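Local atomic coordinates of protein SMG-7 (Caenorhabditis elegans, PDB entry 3ZHE), a protein that forms a heterodimer with SMG-5 through a 14-3-3-like domain and takes part in nonsense-mediated mRNA decay. Residues R44-W50 / Y131-R135; S86-H90 / Q105-T109; H90-P96 / F113-I119. All coordinates share one frame; numbering follows the deposited sequence.

Contact 1 joins helices 45-63 and 122-142 side by side through rings and guanidinium groups, and is partly buried. Contacts 2 and 3 hold the chain between helices 68-92 and 122-142 against the end of helix 68-92. Contact 2 is the most buried: helix 68-92 meets the short helix 104-107, with polar side chains ending on a backbone carbonyl, beside the SMG-5 chain. Contact 3 shares His90 with contact 2 and uses the same helix, but holds irregular chain by backbone bonds and one arginine; it is partly buried, with exposed residues on its outer side. Contacts 1 and 2 touch through Leu133 and Leu106, contacts 2 and 3 through Trp108 and Phe113.

Contact 1. Residues R44-W50 / Y131-R135; sequences RFDVKFW and YVLLR
Arg135 lies flat on the indole of Trp50, its guanidinium centre 3.8 Å from the ring centre and the two planes only 6° apart. The cation-pi contact is off-centre, because the CD methylene takes the place over the five-membered ring: Arg135 CD sits 3.4 Å from that ring's centroid. Leu134 CD2 covers the opposite face of the guanidinium. Trp50 CG stands anti to the backbone N (chi1 172°), which swings the indole out across the gap to receive the arginine.

The two helices, 45-63 and 122-142, run nearly parallel here, their local axes 10.9 Å apart and crossing at -18°, so large side chains have to fill the space between them. They belong to the all-helical 14-3-3-like domain, and Tyr131 to Arg135 fall within a predicted TPR repeat.

Charge gathers around Tyr131. Asp46 OD2 comes over one face of its ring, 3.2 Å from Tyr131 CG, and is held there by Arg44, which grips the carboxylate side-on: Arg44 NE reaches Asp46 OD1 at 3.0 Å and almost straight, Arg44 NH2 reaches Asp46 OD2 at 2.9 Å. Arg44 itself, with positive phi, closes helix 37-42 in a Schellman motif. At the phenol end, Arg135 NE makes a weak hydrogen bond to Tyr131 OH, while Arg135 NH1 is salt-bridged to Asp138.

Apolar contacts add to this. Val47 CG2 touches Tyr131 CZ at 3.8 Å, and Trp50 CB comes to the ring's edge, 3.8 Å from Tyr131 CE2.

Contact 2. Residues S86-H90 / Q105-T109; sequences SLLVH and QLTWT
Leu87 lies over one face of the Trp108 indole, its CD2 methyl in a CH-pi contact 3.9 Å from the centroid of the five-membered ring and its CD1 methyl 3.5 Å from Trp108 CZ2 on the benzene side. Tyr132 of the SMG-5 chain meets the same tryptophan edge-to-face and also packs on Leu87, which places this contact at the heterodimer interface of the two 14-3-3-like domains. The second flat group, the His90 imidazole, has Thr107 O over one face, toward the rim, and Leu106 O at its edge.

Here helix 68-92 packs against the short, weakly bonded helical turn around Gln105 to Thr107. Trp108 is the first residue to leave helical geometry, with a positive phi of 59°, and Leu87 CD2 also packs against the backbone carbonyl of Gln105. On the far side of the turn, Gln105 OE1 bonds to Ser98 of the SMG-5 chain.

The polar centre is the buried Leu106 O, which accepts two side-chain donors one helical turn apart. His90 ND1 gives a weak, bent bond of 2.8 Å to Leu106 O. A chi1 of 179° carries Ser86 OG toward segment 105-109, where it donates to Leu106 O at 2.8 Å from a position tilted 24° out of the carbonyl plane.

Contact 3. Residues H90-P96 / F113-I119; sequences HYHYEIP and FLNRKPI
Arg116 reaches His90 O near the end of helix 68-92 and carries the close-packed half of this contact. Its NH1 gives His90 O a hydrogen bond of 3.3 Å that is almost straight (176°), with the oxygen in the guanidinium plane. Phe113 CD2 lies against one face of that plane and Glu94 CA over the other, so the group is sandwiched as well as bonded. The bend at chi3 (-78°) turns it back toward the helix. Phe113 in turn packs its CZ 4.0 Å from His90 CB and meets Tyr91 obliquely; Tyr91 also touches Val130 of the SMG-5 chain. An alanine here takes away the guanidinium, and His90 O would probably be left without this donor and a gap opened between Phe113 and Glu94.

Next to it a single parallel beta bridge between Tyr93 and Lys117 ties the chain leaving helix 68-92 to the loop that leads into helix 122-142 of the 14-3-3-like domain: Lys117 N bonds to His92 O at 2.9 Å and Glu94 N to Lys117 O at 3.0 Å. Glu94 then centres an inverse gamma turn.

The outer side is looser, and Lys117, Glu94 and Pro118 face solvent. The extended Lys117 chain lies beside the buried Tyr93, pointing the same way, with CD 3.8 Å from Tyr93 OH. Glu94 brushes Pro118, and its OE2 stays 5.7 Å from Arg116 NE, too far for a salt bridge.

Ile119 leads back inward, its CD1 3.9 Å from Ile95 CD1. Both isoleucines and Tyr93 pack on Phe37 of helix 37-42, and Pro96 rests on Ser125 of helix 122-142.

Contact 1. Residues R44-W50 / Y131-R135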
loop_
_atom_site.group_PDB
_atom_site.type_symbol
_atom_site.label_atom_id
_atom_site.label_comp_id
_atom_site.label_asym_id
_atom_site.label_seq_id
_atom_site.Cartn_x
_atom_site.Cartn_y
_atom_site.Cartn_z
ATOM N N ARG B 44 -13.263 12.723 14.451
ATOM C CA ARG B 44 -11.877 13.027 14.092
ATOM C C ARG B 44 -10.869 12.594 15.158
ATOM O O ARG B 44 -10.164 13.424 15.730
ATOM C CB ARG B 44 -11.709 14.516 13.768
ATOM C CG ARG B 44 -12.426 14.966 12.502
ATOM C CD ARG B 44 -12.095 14.073 11.310
ATOM N NE ARG B 44 -10.673 14.068 10.972
ATOM C CZ ARG B 44 -10.114 14.864 10.066
ATOM N NH1 ARG B 44 -10.855 15.744 9.406
ATOM N NH2 ARG B 44 -8.813 14.785 9.821
ATOM N N PHE B 45 -10.809 11.291 15.419
ATOM C CA PHE B 45 -9.882 10.753 16.410
ATOM C C PHE B 45 -8.464 10.632 15.852
ATOM O O PHE B 45 -7.504 10.464 16.607
ATOM C CB PHE B 45 -10.364 9.397 16.936
ATOM C CG PHE B 45 -11.396 9.496 18.028
ATOM C CD1 PHE B 45 -11.934 10.719 18.391
ATOM C CD2 PHE B 45 -11.815 8.359 18.704
ATOM C CE1 PHE B 45 -12.879 10.805 19.399
ATOM C CE2 PHE B 45 -12.758 8.440 19.711
ATOM C CZ PHE B 45 -13.291 9.665 20.059
ATOM N N ASP B 46 -8.338 10.708 14.530
ATOM C CA ASP B 46 -7.027 10.743 13.891
ATOM C C ASP B 46 -6.291 12.014 14.307
ATOM O O ASP B 46 -5.084 11.990 14.576
ATOM C CB ASP B 46 -7.168 10.676 12.368
ATOM C CG ASP B 46 -8.112 11.731 11.823
ATOM O OD1 ASP B 46 -9.035 12.136 12.561
ATOM O OD2 ASP B 46 -7.931 12.154 10.661
ATOM N N VAL B 47 -7.032 13.118 14.369
ATOM C CA VAL B 47 -6.489 14.398 14.809
ATOM C C VAL B 47 -6.049 14.337 16.268
ATOM O O VAL B 47 -5.011 14.886 16.630
ATOM C CB VAL B 47 -7.511 15.542 14.630
ATOM C CG1 VAL B 47 -7.051 16.805 15.349
ATOM C CG2 VAL B 47 -7.744 15.820 13.156
ATOM N N LYS B 48 -6.836 13.664 17.101
ATOM C CA LYS B 48 -6.498 13.526 18.515
ATOM C C LYS B 48 -5.243 12.669 18.684
ATOM O O LYS B 48 -4.369 12.972 19.507
ATOM C CB LYS B 48 -7.673 12.933 19.298
ATOM C CG LYS B 48 -8.958 13.745 19.192
ATOM C CD LYS B 48 -9.901 13.450 20.348
ATOM C CE LYS B 48 -11.059 14.436 20.389
ATOM N NZ LYS B 48 -11.866 14.294 21.633
ATOM N N PHE B 49 -5.166 11.610 17.884
ATOM C CA PHE B 49 -4.018 10.712 17.853
ATOM C C PHE B 49 -2.755 11.496 17.529
ATOM O O PHE B 49 -1.779 11.485 18.294
ATOM C CB PHE B 49 -4.246 9.637 16.788
ATOM C CG PHE B 49 -3.275 8.492 16.850
ATOM C CD1 PHE B 49 -2.060 8.555 16.185
ATOM C CD2 PHE B 49 -3.587 7.342 17.558
ATOM C CE1 PHE B 49 -1.168 7.497 16.237
ATOM C CE2 PHE B 49 -2.700 6.281 17.612
ATOM C CZ PHE B 49 -1.490 6.359 16.951
ATOM N N TRP B 50 -2.782 12.184 16.392
ATOM C CA TRP B 50 -1.644 12.989 15.977
ATOM C C TRP B 50 -1.340 14.100 16.980
ATOM O O TRP B 50 -0.201 14.533 17.102
ATOM C CB TRP B 50 -1.868 13.590 14.588
ATOM C CG TRP B 50 -0.797 14.567 14.214
ATOM C CD1 TRP B 50 -0.903 15.926 14.170
ATOM C CD2 TRP B 50 0.560 14.259 13.867
ATOM N NE1 TRP B 50 0.299 16.482 13.800
ATOM C CE2 TRP B 50 1.213 15.480 13.609
ATOM C CE3 TRP B 50 1.280 13.067 13.742
ATOM C CZ2 TRP B 50 2.556 15.543 13.232
ATOM C CZ3 TRP B 50 2.611 13.132 13.365
ATOM C CH2 TRP B 50 3.235 14.360 13.116
ATOM N N TYR B 131 -5.272 11.909 5.862
ATOM C CA TYR B 131 -4.688 12.464 7.079
ATOM C C TYR B 131 -3.472 11.657 7.531
ATOM O O TYR B 131 -2.422 12.220 7.845
ATOM C CB TYR B 131 -5.729 12.531 8.197
ATOM C CG TYR B 131 -5.281 13.337 9.396
ATOM C CD1 TYR B 131 -5.450 14.714 9.432
ATOM C CD2 TYR B 131 -4.689 12.720 10.491
ATOM C CE1 TYR B 131 -5.042 15.455 10.522
ATOM C CE2 TYR B 131 -4.277 13.454 11.589
ATOM C CZ TYR B 131 -4.457 14.821 11.598
ATOM O OH TYR B 131 -4.050 15.558 12.687
ATOM N N VAL B 132 -3.626 10.337 7.561
ATOM C CA VAL B 132 -2.534 9.435 7.916
ATOM C C VAL B 132 -1.324 9.659 7.011
ATOM O O VAL B 132 -0.189 9.772 7.487
ATOM C CB VAL B 132 -2.984 7.958 7.844
ATOM C CG1 VAL B 132 -1.784 7.023 7.866
ATOM C CG2 VAL B 132 -3.947 7.641 8.979
ATOM N N LEU B 133 -1.576 9.738 5.706
ATOM C CA LEU B 133 -0.517 10.020 4.741
ATOM C C LEU B 133 0.144 11.375 5.004
ATOM O O LEU B 133 1.370 11.508 4.921
ATOM C CB LEU B 133 -1.066 9.961 3.314
ATOM C CG LEU B 133 -1.437 8.566 2.810
ATOM C CD1 LEU B 133 -2.145 8.641 1.466
ATOM C CD2 LEU B 133 -0.194 7.695 2.716
ATOM N N LEU B 134 -0.676 12.372 5.327
ATOM C CA LEU B 134 -0.182 13.707 5.659
ATOM C C LEU B 134 0.800 13.659 6.826
ATOM O O LEU B 134 1.910 14.198 6.748
ATOM C CB LEU B 134 -1.349 14.638 6.001
ATOM C CG LEU B 134 -0.998 15.935 6.738
ATOM C CD1 LEU B 134 -0.207 16.885 5.848
ATOM C CD2 LEU B 134 -2.252 16.614 7.277
ATOM N N ARG B 135 0.391 12.997 7.903
ATOM C CA ARG B 135 1.207 12.947 9.113
ATOM C C ARG B 135 2.456 12.076 8.967
ATOM O O ARG B 135 3.491 12.365 9.575
ATOM C CB ARG B 135 0.370 12.520 10.323
ATOM C CG ARG B 135 -0.720 13.516 10.688
ATOM C CD ARG B 135 -0.226 14.948 10.531
ATOM N NE ARG B 135 -1.241 15.927 10.907
ATOM C CZ ARG B 135 -1.076 17.243 10.821
ATOM N NH1 ARG B 135 0.067 17.743 10.369
ATOM N NH2 ARG B 135 -2.054 18.060 11.185
#

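Contact 2. Residues S86-H90 / Q105-T109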
loop_
_atom_site.group_PDB
_atom_site.type_symbol
_atom_site.label_atom_id
_atom_site.label_comp_id
_atom_site.label_asym_id
_atom_site.label_seq_id
_atom_site.Cartn_x
_atom_site.Cartn_y
_atom_site.Cartn_z
ATOM N N SER B 86 -2.442 2.800 10.995
ATOM C CA SER B 86 -2.933 2.566 9.637
ATOM C C SER B 86 -3.212 1.086 9.396
ATOM O O SER B 86 -4.284 0.713 8.903
ATOM C CB SER B 86 -1.923 3.074 8.605
ATOM O OG SER B 86 -2.376 2.826 7.285
ATOM N N LEU B 87 -2.247 0.247 9.757
ATOM C CA LEU B 87 -2.375 -1.194 9.558
ATOM C C LEU B 87 -3.501 -1.808 10.385
ATOM O O LEU B 87 -4.214 -2.697 9.916
ATOM C CB LEU B 87 -1.050 -1.894 9.858
ATOM C CG LEU B 87 0.067 -1.570 8.867
ATOM C CD1 LEU B 87 1.325 -2.347 9.206
ATOM C CD2 LEU B 87 -0.396 -1.878 7.456
ATOM N N LEU B 88 -3.656 -1.334 11.617
ATOM C CA LEU B 88 -4.731 -1.800 12.484
ATOM C C LEU B 88 -6.091 -1.419 11.916
ATOM O O LEU B 88 -7.058 -2.169 12.050
ATOM C CB LEU B 88 -4.578 -1.255 13.905
ATOM C CG LEU B 88 -3.747 -2.099 14.872
ATOM C CD1 LEU B 88 -3.637 -1.419 16.228
ATOM C CD2 LEU B 88 -4.356 -3.483 15.014
ATOM N N VAL B 89 -6.164 -0.252 11.283
ATOM C CA VAL B 89 -7.394 0.149 10.610
ATOM C C VAL B 89 -7.677 -0.753 9.408
ATOM O O VAL B 89 -8.801 -1.231 9.237
ATOM C CB VAL B 89 -7.366 1.630 10.183
ATOM C CG1 VAL B 89 -8.395 1.892 9.095
ATOM C CG2 VAL B 89 -7.616 2.522 11.389
ATOM N N HIS B 90 -6.653 -0.998 8.593
ATOM C CA HIS B 90 -6.793 -1.874 7.428
ATOM C C HIS B 90 -7.219 -3.285 7.821
ATOM O O HIS B 90 -8.046 -3.905 7.153
ATOM C CB HIS B 90 -5.480 -1.944 6.651
ATOM C CG HIS B 90 -5.305 -0.843 5.654
ATOM N ND1 HIS B 90 -4.148 -0.101 5.562
ATOM C CD2 HIS B 90 -6.135 -0.367 4.697
ATOM C CE1 HIS B 90 -4.276 0.791 4.595
ATOM N NE2 HIS B 90 -5.473 0.651 4.055
ATOM N N GLN B 105 3.627 -0.419 3.290
ATOM C CA GLN B 105 3.870 -0.573 4.721
ATOM C C GLN B 105 2.697 -0.041 5.536
ATOM O O GLN B 105 2.450 -0.488 6.656
ATOM C CB GLN B 105 5.158 0.143 5.129
ATOM C CG GLN B 105 6.413 -0.472 4.542
ATOM C CD GLN B 105 7.044 0.394 3.471
ATOM O OE1 GLN B 105 7.106 1.617 3.600
ATOM N NE2 GLN B 105 7.518 -0.238 2.404
ATOM N N LEU B 106 1.982 0.922 4.965
ATOM C CA LEU B 106 0.790 1.463 5.596
ATOM C C LEU B 106 -0.427 0.732 5.056
ATOM O O LEU B 106 -1.496 0.750 5.663
ATOM C CB LEU B 106 0.646 2.952 5.280
ATOM C CG LEU B 106 1.895 3.833 5.331
ATOM C CD1 LEU B 106 1.531 5.257 4.955
ATOM C CD2 LEU B 106 2.540 3.789 6.706
ATOM N N THR B 107 -0.249 0.083 3.912
ATOM C CA THR B 107 -1.372 -0.449 3.151
ATOM C C THR B 107 -1.487 -1.972 3.194
ATOM O O THR B 107 -2.569 -2.506 3.443
ATOM C CB THR B 107 -1.290 -0.006 1.672
ATOM O OG1 THR B 107 -1.123 1.415 1.603
ATOM C CG2 THR B 107 -2.548 -0.403 0.919
ATOM N N TRP B 108 -0.368 -2.654 2.957
ATOM C CA TRP B 108 -0.366 -4.087 2.660
ATOM C C TRP B 108 -1.213 -4.360 1.423
ATOM O O TRP B 108 -1.334 -3.503 0.549
ATOM C CB TRP B 108 -0.841 -4.923 3.852
ATOM C CG TRP B 108 0.186 -5.057 4.932
ATOM C CD1 TRP B 108 1.526 -4.821 4.822
ATOM C CD2 TRP B 108 -0.043 -5.450 6.291
ATOM N NE1 TRP B 108 2.146 -5.049 6.030
ATOM C CE2 TRP B 108 1.203 -5.435 6.947
ATOM C CE3 TRP B 108 -1.183 -5.816 7.014
ATOM C CZ2 TRP B 108 1.343 -5.771 8.294
ATOM C CZ3 TRP B 108 -1.043 -6.149 8.352
ATOM C CH2 TRP B 108 0.211 -6.125 8.978
ATOM N N THR B 109 -1.789 -5.553 1.348
ATOM C CA THR B 109 -2.613 -5.936 0.208
ATOM C C THR B 109 -3.907 -6.576 0.700
ATOM O O THR B 109 -3.964 -7.069 1.823
ATOM C CB THR B 109 -1.864 -6.915 -0.716
ATOM O OG1 THR B 109 -1.384 -8.027 0.050
ATOM C CG2 THR B 109 -0.685 -6.218 -1.382
#

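Contact 3. Residues H90-P96 / F113-I119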
loop_
_atom_site.group_PDB
_atom_site.type_symbol
_atom_site.label_atom_id
_atom_site.label_comp_id
_atom_site.label_asym_id
_atom_site.label_seq_id
_atom_site.Cartn_x
_atom_site.Cartn_y
_atom_site.Cartn_z
ATOM N N HIS B 90 -6.653 -0.998 8.593
ATOM C CA HIS B 90 -6.793 -1.874 7.428
ATOM C C HIS B 90 -7.219 -3.285 7.821
ATOM O O HIS B 90 -8.046 -3.905 7.153
ATOM C CB HIS B 90 -5.480 -1.944 6.651
ATOM C CG HIS B 90 -5.305 -0.843 5.654
ATOM N ND1 HIS B 90 -4.148 -0.101 5.562
ATOM C CD2 HIS B 90 -6.135 -0.367 4.697
ATOM C CE1 HIS B 90 -4.276 0.791 4.595
ATOM N NE2 HIS B 90 -5.473 0.651 4.055
ATOM N N TYR B 91 -6.643 -3.776 8.911
ATOM C CA TYR B 91 -6.855 -5.141 9.387
ATOM C C TYR B 91 -8.323 -5.459 9.678
ATOM O O TYR B 91 -8.745 -6.612 9.585
ATOM C CB TYR B 91 -6.017 -5.364 10.650
ATOM C CG TYR B 91 -5.869 -6.804 11.086
ATOM C CD1 TYR B 91 -4.833 -7.591 10.603
ATOM C CD2 TYR B 91 -6.748 -7.368 12.001
ATOM C CE1 TYR B 91 -4.683 -8.903 11.005
ATOM C CE2 TYR B 91 -6.609 -8.680 12.410
ATOM C CZ TYR B 91 -5.574 -9.442 11.909
ATOM O OH TYR B 91 -5.430 -10.750 12.314
ATOM N N HIS B 92 -9.097 -4.434 10.023
ATOM C CA HIS B 92 -10.472 -4.638 10.468
ATOM C C HIS B 92 -11.541 -4.097 9.515
ATOM O O HIS B 92 -12.678 -4.566 9.530
ATOM C CB HIS B 92 -10.671 -4.047 11.869
ATOM C CG HIS B 92 -10.088 -4.879 12.967
ATOM N ND1 HIS B 92 -10.849 -5.729 13.742
ATOM C CD2 HIS B 92 -8.817 -4.994 13.423
ATOM C CE1 HIS B 92 -10.074 -6.330 14.626
ATOM N NE2 HIS B 92 -8.836 -5.902 14.455
ATOM N N TYR B 93 -11.182 -3.118 8.690
ATOM C CA TYR B 93 -12.159 -2.480 7.808
ATOM C C TYR B 93 -11.736 -2.470 6.341
ATOM O O TYR B 93 -10.562 -2.278 6.026
ATOM C CB TYR B 93 -12.457 -1.057 8.284
ATOM C CG TYR B 93 -13.236 -1.008 9.576
ATOM C CD1 TYR B 93 -12.592 -1.121 10.802
ATOM C CD2 TYR B 93 -14.614 -0.854 9.571
ATOM C CE1 TYR B 93 -13.301 -1.083 11.985
ATOM C CE2 TYR B 93 -15.333 -0.812 10.751
ATOM C CZ TYR B 93 -14.670 -0.926 11.955
ATOM O OH TYR B 93 -15.376 -0.887 13.134
ATOM N N GLU B 94 -12.703 -2.673 5.452
ATOM C CA GLU B 94 -12.436 -2.702 4.016
ATOM C C GLU B 94 -12.088 -1.321 3.471
ATOM O O GLU B 94 -12.925 -0.659 2.857
ATOM C CB GLU B 94 -13.639 -3.259 3.253
ATOM C CG GLU B 94 -14.033 -4.670 3.636
ATOM C CD GLU B 94 -15.135 -5.217 2.753
ATOM O OE1 GLU B 94 -15.401 -4.613 1.692
ATOM O OE2 GLU B 94 -15.738 -6.247 3.120
ATOM N N ILE B 95 -10.851 -0.894 3.692
ATOM C CA ILE B 95 -10.409 0.405 3.208
ATOM C C ILE B 95 -10.083 0.337 1.723
ATOM O O ILE B 95 -9.224 -0.443 1.310
ATOM C CB ILE B 95 -9.180 0.909 3.972
ATOM C CG1 ILE B 95 -9.474 0.964 5.470
ATOM C CG2 ILE B 95 -8.765 2.280 3.462
ATOM C CD1 ILE B 95 -10.646 1.855 5.822
ATOM N N PRO B 96 -10.780 1.153 0.918
ATOM C CA PRO B 96 -10.602 1.195 -0.537
ATOM C C PRO B 96 -9.167 1.503 -0.943
ATOM O O PRO B 96 -8.453 2.188 -0.212
ATOM C CB PRO B 96 -11.513 2.349 -0.961
ATOM C CG PRO B 96 -12.563 2.405 0.094
ATOM C CD PRO B 96 -11.848 2.064 1.369
ATOM N N PHE B 113 -5.886 -10.166 4.508
ATOM C CA PHE B 113 -6.920 -9.976 5.520
ATOM C C PHE B 113 -8.057 -10.985 5.350
ATOM O O PHE B 113 -8.291 -11.488 4.253
ATOM C CB PHE B 113 -7.460 -8.544 5.470
ATOM C CG PHE B 113 -6.385 -7.489 5.439
ATOM C CD1 PHE B 113 -5.504 -7.344 6.498
ATOM C CD2 PHE B 113 -6.264 -6.635 4.354
ATOM C CE1 PHE B 113 -4.520 -6.375 6.472
ATOM C CE2 PHE B 113 -5.282 -5.662 4.324
ATOM C CZ PHE B 113 -4.409 -5.534 5.384
ATOM N N LEU B 114 -8.755 -11.282 6.442
ATOM C CA LEU B 114 -9.836 -12.265 6.418
ATOM C C LEU B 114 -11.213 -11.612 6.378
ATOM O O LEU B 114 -11.692 -11.211 5.318
ATOM C CB LEU B 114 -9.744 -13.185 7.634
ATOM N N ASN B 115 -11.844 -11.514 7.544
ATOM C CA ASN B 115 -13.196 -10.975 7.648
ATOM C C ASN B 115 -13.203 -9.525 8.111
ATOM O O ASN B 115 -13.156 -9.244 9.309
ATOM C CB ASN B 115 -14.043 -11.831 8.591
ATOM C CG ASN B 115 -14.092 -13.285 8.167
ATOM O OD1 ASN B 115 -14.820 -13.649 7.245
ATOM N ND2 ASN B 115 -13.312 -14.126 8.839
ATOM N N ARG B 116 -13.262 -8.606 7.154
ATOM C CA ARG B 116 -13.273 -7.180 7.456
ATOM C C ARG B 116 -14.685 -6.612 7.376
ATOM O O ARG B 116 -15.453 -6.959 6.480
ATOM C CB ARG B 116 -12.357 -6.421 6.491
ATOM C CG ARG B 116 -10.925 -6.921 6.472
ATOM C CD ARG B 116 -10.009 -5.941 5.755
ATOM N NE ARG B 116 -10.120 -6.012 4.299
ATOM C CZ ARG B 116 -9.421 -5.252 3.461
ATOM N NH1 ARG B 116 -8.563 -4.358 3.932
ATOM N NH2 ARG B 116 -9.580 -5.383 2.151
ATOM N N LYS B 117 -15.022 -5.741 8.322
ATOM C CA LYS B 117 -16.290 -5.026 8.277
ATOM C C LYS B 117 -16.288 -4.085 7.081
ATOM O O LYS B 117 -15.305 -3.386 6.840
ATOM C CB LYS B 117 -16.505 -4.226 9.561
ATOM C CG LYS B 117 -16.641 -5.070 10.812
ATOM C CD LYS B 117 -16.929 -4.199 12.023
ATOM C CE LYS B 117 -16.993 -5.023 13.296
ATOM N NZ LYS B 117 -17.277 -4.168 14.479
ATOM N N PRO B 118 -17.390 -4.066 6.320
ATOM C CA PRO B 118 -17.453 -3.203 5.135
ATOM C C PRO B 118 -17.540 -1.724 5.508
ATOM O O PRO B 118 -18.159 -1.381 6.515
ATOM C CB PRO B 118 -18.743 -3.657 4.447
ATOM C CG PRO B 118 -19.587 -4.200 5.551
ATOM C CD PRO B 118 -18.630 -4.835 6.519
ATOM N N ILE B 119 -16.915 -0.865 4.709
ATOM C CA ILE B 119 -17.015 0.577 4.913
ATOM C C ILE B 119 -18.413 1.065 4.543
ATOM O O ILE B 119 -18.919 0.764 3.461
ATOM C CB ILE B 119 -15.956 1.350 4.090
ATOM C CG1 ILE B 119 -14.596 1.301 4.788
ATOM C CG2 ILE B 119 -16.375 2.800 3.886
ATOM C CD1 ILE B 119 -14.578 1.958 6.154
#